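Local coordinates for protein nucleoporin NUP116 (Candida glabrata, PDB 3NF5) that is probably a structural constituent of the nuclear pore complex involved in protein and mRNA transport, the chain here being its C-terminal, pore-targeting domain, at residues R98-N103 against T147-V152; F11-Y16 against I65-V70; Q34-L39 against V55-I60; F51-D56 against N94-I99. All coordinates share one frame; numbering follows the deposited sequence. Where two conformers were deposited one is given.

Contact 1 (R98-N103 against T147-V152); sequences RISCYN and TYCFTV
Two neighbouring strands of the six-stranded antiparallel sheet meet here, Arg98-Cys101 pairing with Tyr148-Thr151. Ile99 and Phe150 form one hydrogen-bonded pair, with Ile99 N 2.7 Å from Phe150 O and Phe150 N 3.0 Å from Ile99 O. Cys101 and Tyr148 form the next, Cys101 N to Tyr148 O and Tyr148 N to Cys101 O both 2.9 Å. All four are nearly straight at the hydrogen.

On the sheet face carrying Ile99, Cys101, Tyr148 and Phe150, the Phe150 ring packs between Ile99 and Tyr148. Its chi1 of 64° sets CG between backbone N and carbonyl carbon and swings the ring across to Ile99. Ile99 CB sits over one ring face, 3.9 Å from the centroid in a CH-pi contact, while Tyr148 OH lies above the other, near the rim. Cys101 SG comes to the edge, 4.3 Å from Phe150 CE2. On the sheet face of Arg98, Ser100, Cys149 and Thr151, Arg98 CB lies 4.0 Å from Thr151 CG2. Arg98 NE continues to a salt bridge with Glu139 on strand 137-142. Beyond the strand end a water joins Asn103 N to Thr147 OG1. This regular antiparallel ladder belongs to the central sheet of the Nup98-type C-terminal domain.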
# COMPACT_ATOMS: atom_id res chain seq x y z
N ARG A 98 7.94 3.61 -1.35
CA ARG A 98 7.78 2.99 -2.64
C ARG A 98 6.52 2.19 -2.45
O ARG A 98 6.38 1.37 -1.45
CB ARG A 98 8.95 2.08 -2.99
CG ARG A 98 8.74 1.23 -4.22
CD ARG A 98 10.00 0.45 -4.67
NE ARG A 98 11.09 1.31 -5.16
CZ ARG A 98 12.25 1.51 -4.54
NH1 ARG A 98 12.56 0.92 -3.37
NH2 ARG A 98 13.12 2.33 -5.11
N ILE A 99 5.63 2.41 -3.41
CA ILE A 99 4.32 1.72 -3.44
C ILE A 99 4.20 0.78 -4.65
O ILE A 99 4.57 1.13 -5.78
CB ILE A 99 3.22 2.78 -3.40
CG1 ILE A 99 3.38 3.62 -2.11
CG2 ILE A 99 1.79 2.05 -3.48
CD1 ILE A 99 2.46 4.76 -1.89
N SER A 100 3.75 -0.45 -4.40
CA SER A 100 3.51 -1.41 -5.48
C SER A 100 1.99 -1.78 -5.46
O SER A 100 1.46 -2.05 -4.41
CB SER A 100 4.35 -2.68 -5.30
OG SER A 100 5.76 -2.42 -5.20
N CYS A 101 1.34 -1.72 -6.61
CA CYS A 101 -0.09 -2.09 -6.81
C CYS A 101 -0.17 -3.26 -7.82
O CYS A 101 0.50 -3.25 -8.87
CB CYS A 101 -0.84 -0.91 -7.33
SG CYS A 101 -0.92 0.49 -6.26
N TYR A 102 -0.92 -4.31 -7.46
CA TYR A 102 -0.92 -5.56 -8.21
C TYR A 102 -2.17 -5.63 -9.07
O TYR A 102 -3.16 -5.04 -8.73
CB TYR A 102 -0.90 -6.75 -7.22
CG TYR A 102 0.20 -6.71 -6.19
CD1 TYR A 102 1.48 -6.29 -6.51
CD2 TYR A 102 -0.02 -7.22 -4.92
CE1 TYR A 102 2.50 -6.33 -5.56
CE2 TYR A 102 0.98 -7.29 -3.95
CZ TYR A 102 2.22 -6.81 -4.26
OH TYR A 102 3.18 -6.89 -3.29
N ASN A 103 -2.08 -6.34 -10.20
CA ASN A 103 -3.23 -6.54 -11.11
C ASN A 103 -3.91 -5.27 -11.54
O ASN A 103 -5.16 -5.19 -11.61
CB ASN A 103 -4.20 -7.57 -10.50
CG ASN A 103 -3.48 -8.86 -10.22
OD1 ASN A 103 -2.76 -9.33 -11.08
ND2 ASN A 103 -3.54 -9.35 -9.01
N THR A 147 1.68 -5.30 -12.40
CA THR A 147 2.35 -4.61 -11.28
C THR A 147 2.79 -3.20 -11.67
O THR A 147 3.45 -2.98 -12.68
CB THR A 147 3.51 -5.45 -10.73
OG1 THR A 147 2.98 -6.67 -10.23
CG2 THR A 147 4.22 -4.68 -9.54
N TYR A 148 2.39 -2.23 -10.87
CA TYR A 148 2.71 -0.83 -11.04
C TYR A 148 3.49 -0.44 -9.81
O TYR A 148 3.05 -0.70 -8.72
CB TYR A 148 1.46 -0.02 -11.14
CG TYR A 148 1.49 1.48 -10.89
CD1 TYR A 148 2.41 2.32 -11.51
CD2 TYR A 148 0.58 2.04 -10.06
CE1 TYR A 148 2.38 3.70 -11.29
CE2 TYR A 148 0.54 3.37 -9.86
CZ TYR A 148 1.48 4.19 -10.42
OH TYR A 148 1.42 5.52 -10.16
N CYS A 149 4.66 0.11 -10.02
CA CYS A 149 5.51 0.55 -8.93
C CYS A 149 5.86 2.01 -9.10
O CYS A 149 6.23 2.46 -10.20
CB CYS A 149 6.82 -0.22 -8.89
SG CYS A 149 6.66 -1.94 -8.52
N PHE A 150 5.81 2.74 -7.98
CA PHE A 150 6.18 4.15 -7.96
C PHE A 150 6.64 4.58 -6.55
O PHE A 150 6.45 3.85 -5.56
CB PHE A 150 5.00 4.99 -8.39
CG PHE A 150 3.81 4.92 -7.47
CD1 PHE A 150 3.57 5.95 -6.54
CD2 PHE A 150 2.94 3.84 -7.54
CE1 PHE A 150 2.43 5.90 -5.67
CE2 PHE A 150 1.85 3.77 -6.74
CZ PHE A 150 1.57 4.82 -5.78
N THR A 151 7.28 5.74 -6.48
CA THR A 151 7.66 6.34 -5.19
C THR A 151 6.92 7.64 -4.98
O THR A 151 6.40 8.27 -5.94
CB THR A 151 9.18 6.54 -5.04
OG1 THR A 151 9.65 7.50 -5.98
CG2 THR A 151 9.93 5.26 -5.24
N VAL A 152 6.85 8.00 -3.70
CA VAL A 152 6.28 9.24 -3.24
C VAL A 152 7.32 9.83 -2.31
O VAL A 152 8.01 9.12 -1.61
CB VAL A 152 4.93 8.96 -2.59
CG1 VAL A 152 3.95 8.40 -3.62
CG2 VAL A 152 5.03 7.92 -1.45
O HOH W 1 0.63 -7.89 -10.40

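Contact 2 (F11-Y16 against I65-V70); sequences FVDENY and ICDDLV
Tyr16 lays its ring against Cys66 and Asp67, and nearly all the close packing between Phe11-Tyr16 and Ile65-Val70 passes through this one side chain. With CG anti to the carbonyl carbon (chi1 -77°), the ring is directed at both residues. Asp67 CB stands over one face, offset toward the rim, 3.8 Å from the centroid in a CH-pi contact. Cys66 CB touches nearer the root of the ring, 3.9 Å from Tyr16 CD1, and its sulfur makes an oblique sulfur-aromatic contact. The carboxylate of Asp67 is turned 33° from the ring plane, and its OD1 takes a weak hydrogen bond from Tyr16 OH at 2.9 Å. The same hydroxyl also bonds to the backbone N of Phe72, tying the ring to strand 70-73.

The exposed side is looser. Asp13 barely approaches Ile65-Val70, its OD1 4.5 Å from Asp67 OD2, though OD1 also lies at the Tyr16 ring edge, in plane. Asp13 OD2 accepts from Tyr16 N, 3.1 Å away, in an Asx motif within the loop leading into strand 16-19. The like charges of the two carboxylates would be expected to disfavour a closer approach; the contact is held mainly by ring packing, with a weak hydroxyl-carboxylate bond.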
# COMPACT_ATOMS: atom_id res chain seq x y z
N PHE A 11 -12.17 -16.15 13.02
CA PHE A 11 -11.60 -15.64 11.76
C PHE A 11 -10.58 -14.52 12.08
O PHE A 11 -10.81 -13.65 12.90
CB PHE A 11 -12.75 -15.09 10.88
CG PHE A 11 -12.33 -14.43 9.60
CD1 PHE A 11 -12.04 -15.17 8.49
CD2 PHE A 11 -12.30 -13.05 9.51
CE1 PHE A 11 -11.64 -14.53 7.27
CE2 PHE A 11 -11.95 -12.38 8.29
CZ PHE A 11 -11.64 -13.12 7.18
N VAL A 12 -9.43 -14.58 11.43
CA VAL A 12 -8.52 -13.44 11.47
C VAL A 12 -8.28 -12.96 10.05
O VAL A 12 -8.44 -13.72 9.07
CB VAL A 12 -7.20 -13.78 12.21
CG1 VAL A 12 -7.46 -14.05 13.69
CG2 VAL A 12 -6.43 -14.96 11.51
N ASP A 13 -7.92 -11.69 9.92
CA ASP A 13 -7.56 -11.15 8.64
C ASP A 13 -6.56 -12.03 7.91
O ASP A 13 -5.55 -12.48 8.47
CB ASP A 13 -6.98 -9.74 8.81
CG ASP A 13 -6.50 -9.14 7.48
OD1 ASP A 13 -7.34 -8.67 6.62
OD2 ASP A 13 -5.27 -9.14 7.33
N GLU A 14 -6.87 -12.29 6.66
CA GLU A 14 -5.97 -12.88 5.72
C GLU A 14 -5.37 -11.68 4.96
O GLU A 14 -5.83 -10.52 5.04
CB GLU A 14 -6.78 -13.84 4.79
N ASN A 15 -4.36 -11.92 4.19
CA ASN A 15 -3.91 -10.87 3.26
C ASN A 15 -2.98 -9.77 3.83
O ASN A 15 -1.92 -9.55 3.22
CB ASN A 15 -5.07 -10.19 2.52
CG ASN A 15 -6.07 -11.17 1.94
OD1 ASN A 15 -7.26 -11.16 2.33
ND2 ASN A 15 -5.61 -12.00 1.02
N TYR A 16 -3.31 -9.10 4.95
CA TYR A 16 -2.41 -8.01 5.44
C TYR A 16 -1.25 -8.56 6.21
O TYR A 16 -1.36 -9.53 6.91
CB TYR A 16 -3.08 -6.95 6.34
CG TYR A 16 -3.88 -5.98 5.56
CD1 TYR A 16 -3.31 -4.83 5.06
CD2 TYR A 16 -5.23 -6.21 5.30
CE1 TYR A 16 -4.03 -3.91 4.34
CE2 TYR A 16 -5.96 -5.32 4.50
CZ TYR A 16 -5.36 -4.17 4.05
OH TYR A 16 -6.04 -3.24 3.30
N ILE A 65 -2.71 0.25 11.91
CA ILE A 65 -1.93 0.52 10.74
C ILE A 65 -2.43 -0.29 9.53
O ILE A 65 -2.84 0.29 8.50
CB ILE A 65 -0.41 0.26 10.95
CG1 ILE A 65 0.15 1.13 12.07
CG2 ILE A 65 0.34 0.50 9.62
CD1 ILE A 65 1.58 0.80 12.43
N CYS A 66 -2.43 -1.62 9.64
CA CYS A 66 -3.01 -2.46 8.57
C CYS A 66 -4.53 -2.35 8.49
O CYS A 66 -5.23 -2.58 9.49
CB CYS A 66 -2.69 -3.93 8.80
SG CYS A 66 -0.96 -4.35 8.81
N ASP A 67 -5.02 -2.05 7.29
CA ASP A 67 -6.47 -2.01 6.95
C ASP A 67 -7.32 -0.93 7.65
O ASP A 67 -8.54 -1.05 7.79
CB ASP A 67 -7.08 -3.40 7.10
CG ASP A 67 -8.24 -3.67 6.13
OD1 ASP A 67 -8.33 -3.14 5.00
OD2 ASP A 67 -9.04 -4.52 6.53
N ASP A 68 -6.67 0.16 8.03
CA ASP A 68 -7.32 1.38 8.52
C ASP A 68 -6.46 2.58 8.05
O ASP A 68 -6.84 3.27 7.17
CB ASP A 68 -7.46 1.32 10.05
CG ASP A 68 -8.00 2.59 10.67
OD1 ASP A 68 -8.10 3.62 9.96
OD2 ASP A 68 -8.26 2.58 11.92
N LEU A 69 -5.26 2.77 8.59
CA LEU A 69 -4.39 3.81 8.07
C LEU A 69 -3.87 3.49 6.65
O LEU A 69 -3.67 4.36 5.86
CB LEU A 69 -3.17 3.97 8.97
CG LEU A 69 -3.47 4.60 10.34
CD1 LEU A 69 -2.12 4.77 11.07
CD2 LEU A 69 -4.18 5.95 10.14
N VAL A 70 -3.61 2.22 6.39
CA VAL A 70 -3.07 1.76 5.12
C VAL A 70 -4.02 0.68 4.61
O VAL A 70 -4.19 -0.35 5.28
CB VAL A 70 -1.64 1.15 5.23
CG1 VAL A 70 -1.17 0.72 3.83
CG2 VAL A 70 -0.64 2.16 5.85

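Contact 3 (Q34-L39 against V55-I60); sequences QKVENL and VDLSDI
Leu39 points its CD2 branch between Val55 and Leu57, meeting Val55 CG1 at 4.0 Å and Leu57 CD2 at 4.1 Å. The two leucines reach each other tip to tip, whereas Val55 crosses Leu39 at about a right angle. The other methyl of Leu57, CD1, rests on Val36 CG2; a chi1 of -59° in Leu57 brings this branched end closer to Gln34-Leu39 than its CB direction alone would suggest.

Next to this apolar patch the backbones join in a single antiparallel bridge. Val36 N donates to Val55 O over 2.8 Å, and Val55 N donates back to Val36 O over 2.9 Å.

At the polar edge Gln34 lies beside Asp56, both side chains pointing the same way, their amide and carboxylate planes 74° apart. Gln34 CG passes 3.5 Å from Asp56 OD1. That oxygen accepts from Ser58 N, closing an Asx turn; the Gln34 amide oxygen instead takes a bond from Lys30.

Leu25 of helix 22-27 touches Val36 and Leu57, Ile33 of helix 30-33 touches Leu57, and the backbone of Leu39 is hydrogen-bonded to Phe51, at the end of strand 47-51.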
# COMPACT_ATOMS: atom_id res chain seq x y z
N GLN A 34 10.26 6.09 17.30
CA GLN A 34 10.34 7.33 16.55
C GLN A 34 11.14 7.18 15.26
O GLN A 34 11.15 8.08 14.49
CB GLN A 34 10.94 8.51 17.39
CG GLN A 34 9.99 9.03 18.36
CD GLN A 34 10.57 9.90 19.53
OE1 GLN A 34 9.79 10.34 20.35
NE2 GLN A 34 11.87 10.05 19.64
N LYS A 35 11.79 6.04 15.03
CA LYS A 35 12.69 5.89 13.87
C LYS A 35 12.72 4.43 13.36
O LYS A 35 13.76 3.81 13.16
CB LYS A 35 14.08 6.46 14.16
CG LYS A 35 14.80 5.86 15.40
CD LYS A 35 16.32 6.14 15.35
CE LYS A 35 17.13 4.84 15.12
NZ LYS A 35 16.57 3.98 14.01
N VAL A 36 11.54 3.89 13.09
CA VAL A 36 11.44 2.54 12.65
C VAL A 36 11.92 2.48 11.19
O VAL A 36 11.43 3.20 10.34
CB VAL A 36 10.00 2.00 12.77
CG1 VAL A 36 9.94 0.59 12.13
CG2 VAL A 36 9.62 2.03 14.28
N GLU A 37 12.94 1.68 10.94
CA GLU A 37 13.44 1.47 9.58
C GLU A 37 12.82 0.29 8.82
O GLU A 37 12.32 -0.65 9.40
CB GLU A 37 14.97 1.29 9.62
N ASN A 38 12.87 0.40 7.50
CA ASN A 38 12.36 -0.61 6.57
C ASN A 38 10.95 -1.09 6.93
O ASN A 38 10.69 -2.32 6.85
CB ASN A 38 13.30 -1.83 6.48
CG ASN A 38 14.69 -1.44 6.00
OD1 ASN A 38 14.86 -0.38 5.41
ND2 ASN A 38 15.67 -2.27 6.25
N LEU A 39 10.11 -0.17 7.41
CA LEU A 39 8.68 -0.52 7.63
C LEU A 39 7.97 -0.90 6.27
O LEU A 39 8.05 -0.18 5.25
CB LEU A 39 7.89 0.59 8.36
CG LEU A 39 6.38 0.47 8.62
CD1 LEU A 39 6.24 -0.62 9.63
CD2 LEU A 39 5.70 1.71 9.17
N VAL A 55 10.36 5.89 9.98
CA VAL A 55 9.02 6.31 10.33
C VAL A 55 8.87 6.49 11.87
O VAL A 55 9.37 5.67 12.63
CB VAL A 55 8.04 5.29 9.69
CG1 VAL A 55 6.80 5.38 10.22
CG2 VAL A 55 8.01 5.58 8.16
N ASP A 56 8.21 7.57 12.29
CA ASP A 56 7.88 7.79 13.70
C ASP A 56 6.52 7.23 13.99
O ASP A 56 5.52 7.81 13.58
CB ASP A 56 7.93 9.32 13.98
CG ASP A 56 7.54 9.67 15.39
OD1 ASP A 56 7.25 8.77 16.19
OD2 ASP A 56 7.53 10.88 15.72
N LEU A 57 6.45 6.06 14.60
CA LEU A 57 5.15 5.49 14.98
C LEU A 57 4.63 5.85 16.41
O LEU A 57 3.71 5.17 16.93
CB LEU A 57 5.22 3.98 14.79
CG LEU A 57 5.54 3.43 13.39
CD1 LEU A 57 5.56 1.90 13.50
CD2 LEU A 57 4.47 3.92 12.43
N SER A 58 5.19 6.89 17.06
CA SER A 58 4.85 7.17 18.45
C SER A 58 3.37 7.42 18.49
O SER A 58 2.89 8.12 17.64
CB SER A 58 5.46 8.48 19.01
OG SER A 58 6.78 8.72 18.62
N ASP A 59 2.69 6.84 19.48
CA ASP A 59 1.29 7.14 19.78
C ASP A 59 0.27 6.52 18.82
O ASP A 59 -0.92 6.39 19.17
CB ASP A 59 1.06 8.66 19.83
N ILE A 60 0.72 6.07 17.65
CA ILE A 60 -0.13 5.35 16.71
C ILE A 60 -0.49 3.99 17.27
O ILE A 60 0.41 3.20 17.57
CB ILE A 60 0.59 5.15 15.41
CG1 ILE A 60 0.90 6.51 14.79
CG2 ILE A 60 -0.26 4.29 14.47
CD1 ILE A 60 1.40 6.40 13.33

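Contact 4 (F51-D56 against N94-I99); sequences FLDPVD and NVRARI
Val95 opens the contact by pushing CG2 into the angle between Phe51 and Val55. Its CG2 lies 3.8 Å from Phe51 CD2 and 3.5 Å from Val55 CG2, the latter tighter than a usual methyl contact. Arg96 follows, with both its backbone and its side chain engaged. Arg96 O accepts from Leu52 N at 2.7 Å, the donor tilted 34° from the carbonyl plane. Its chain, bent at chi3 (48°), folds the guanidinium over Leu52 CB, which lies against one face. Arg96 NH2 then reaches Asp53 OD1 at 2.8 Å in a salt bridge; Asp53 OD1 lies near the guanidinium plane, but the nitrogen comes from above the carboxylate plane, the two planes being 60° apart.

With Ala97 the segment enters strand 97-101, and its non-hydrogen-bonded antiparallel pairing with Phe51 is where strands 47-51 and 97-101 begin to lie side by side in the six-stranded sheet. Ala97 CB touches the Phe51 ring obliquely, 3.9 Å from CD2, on the face of the sheet that both side chains share. Arg98, its NE held in the salt bridge with Glu139, takes apolar cover from Leu52, whose CD1 sits over one guanidinium face while CD2 lies 3.8 Å from Arg98 NH1.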
# COMPACT_ATOMS: atom_id res chain seq x y z
N PHE A 51 8.30 1.98 3.25
CA PHE A 51 8.79 3.28 3.65
C PHE A 51 10.31 3.30 3.53
O PHE A 51 10.99 2.39 3.99
CB PHE A 51 8.33 3.61 5.06
CG PHE A 51 6.88 3.81 5.16
CD1 PHE A 51 6.05 2.74 5.44
CD2 PHE A 51 6.34 5.02 4.84
CE1 PHE A 51 4.69 2.91 5.47
CE2 PHE A 51 4.99 5.21 4.83
CZ PHE A 51 4.15 4.14 5.15
N LEU A 52 10.82 4.31 2.87
CA LEU A 52 12.23 4.35 2.51
C LEU A 52 13.01 5.24 3.47
O LEU A 52 14.20 5.14 3.52
CB LEU A 52 12.38 4.80 1.09
CG LEU A 52 11.72 3.88 0.10
CD1 LEU A 52 11.80 4.50 -1.29
CD2 LEU A 52 12.36 2.53 0.11
N ASP A 53 12.34 6.09 4.24
CA ASP A 53 12.98 6.71 5.38
C ASP A 53 12.49 6.11 6.68
O ASP A 53 11.38 5.56 6.71
CB ASP A 53 12.66 8.17 5.37
CG ASP A 53 13.35 8.93 4.21
OD1 ASP A 53 14.48 8.56 3.77
OD2 ASP A 53 12.68 9.87 3.73
N PRO A 54 13.22 6.35 7.80
CA PRO A 54 12.64 6.07 9.13
C PRO A 54 11.24 6.67 9.36
O PRO A 54 10.98 7.82 9.02
CB PRO A 54 13.63 6.70 10.10
CG PRO A 54 14.92 6.83 9.33
CD PRO A 54 14.52 7.05 7.91
N VAL A 55 10.36 5.89 9.98
CA VAL A 55 9.02 6.31 10.33
C VAL A 55 8.87 6.49 11.87
O VAL A 55 9.37 5.67 12.63
CB VAL A 55 8.04 5.29 9.69
CG1 VAL A 55 6.80 5.38 10.22
CG2 VAL A 55 8.01 5.58 8.16
N ASP A 56 8.21 7.57 12.29
CA ASP A 56 7.88 7.79 13.70
C ASP A 56 6.52 7.23 13.99
O ASP A 56 5.52 7.81 13.58
CB ASP A 56 7.93 9.32 13.98
CG ASP A 56 7.54 9.67 15.39
OD1 ASP A 56 7.25 8.77 16.19
OD2 ASP A 56 7.53 10.88 15.72
N ASN A 94 4.32 10.17 7.06
CA ASN A 94 4.38 11.11 5.95
C ASN A 94 5.80 11.36 5.46
O ASN A 94 6.28 12.49 5.52
CB ASN A 94 3.67 12.43 6.31
CG ASN A 94 3.17 13.18 5.11
OD1 ASN A 94 3.30 12.74 3.95
ND2 ASN A 94 2.55 14.33 5.36
N VAL A 95 6.44 10.30 4.95
CA VAL A 95 7.82 10.28 4.53
C VAL A 95 7.93 9.48 3.21
O VAL A 95 6.91 9.01 2.65
CB VAL A 95 8.69 9.60 5.63
CG1 VAL A 95 8.57 10.36 7.00
CG2 VAL A 95 8.34 8.09 5.80
N ARG A 96 9.15 9.33 2.72
CA ARG A 96 9.41 8.78 1.41
C ARG A 96 9.08 7.27 1.41
O ARG A 96 9.38 6.58 2.37
CB ARG A 96 10.85 9.05 1.04
CG ARG A 96 11.21 8.86 -0.40
CD ARG A 96 12.56 9.46 -0.69
NE ARG A 96 13.51 9.01 0.33
CZ ARG A 96 14.39 8.00 0.21
NH1 ARG A 96 14.51 7.32 -0.93
NH2 ARG A 96 15.17 7.68 1.24
N ALA A 97 8.50 6.78 0.32
CA ALA A 97 7.97 5.41 0.28
C ALA A 97 7.92 4.91 -1.17
O ALA A 97 7.92 5.70 -2.09
CB ALA A 97 6.58 5.31 0.96
N ARG A 98 7.94 3.61 -1.35
CA ARG A 98 7.78 2.99 -2.64
C ARG A 98 6.52 2.19 -2.45
O ARG A 98 6.38 1.37 -1.45
CB ARG A 98 8.95 2.08 -2.99
CG ARG A 98 8.74 1.23 -4.22
CD ARG A 98 10.00 0.45 -4.67
NE ARG A 98 11.09 1.31 -5.16
CZ ARG A 98 12.25 1.51 -4.54
NH1 ARG A 98 12.56 0.92 -3.37
NH2 ARG A 98 13.12 2.33 -5.11
N ILE A 99 5.63 2.41 -3.41
CA ILE A 99 4.32 1.72 -3.44
C ILE A 99 4.20 0.78 -4.65
O ILE A 99 4.57 1.13 -5.78
CB ILE A 99 3.22 2.78 -3.40
CG1 ILE A 99 3.38 3.62 -2.11
CG2 ILE A 99 1.79 2.05 -3.48
CD1 ILE A 99 2.46 4.76 -1.89

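All four contacts belong to one domain and involve its six-stranded antiparallel sheet, the loops at its margin or helix 65-69. Contacts 1 and 4, centres 14 Å apart, share Arg98 and Ile99 on strand 97-101, which lies between strands 147-152 and 47-51. Contact 4 shares Val55 and Asp56 with contact 3, centres 9 Å apart, so residues 51-60 run from the end of strand 47-51 to the region of helices 22-27 and 30-33. Along the chain, contact 3 is nested within the loop closed by contact 2, contacts 2 and 4 cross, and contact 1 begins on the strand where contact 4 ends. Ile65 and Leu69 touch Ile60, joining contacts 2 and 3. Together they tie the sheet to its flanking loops and helices.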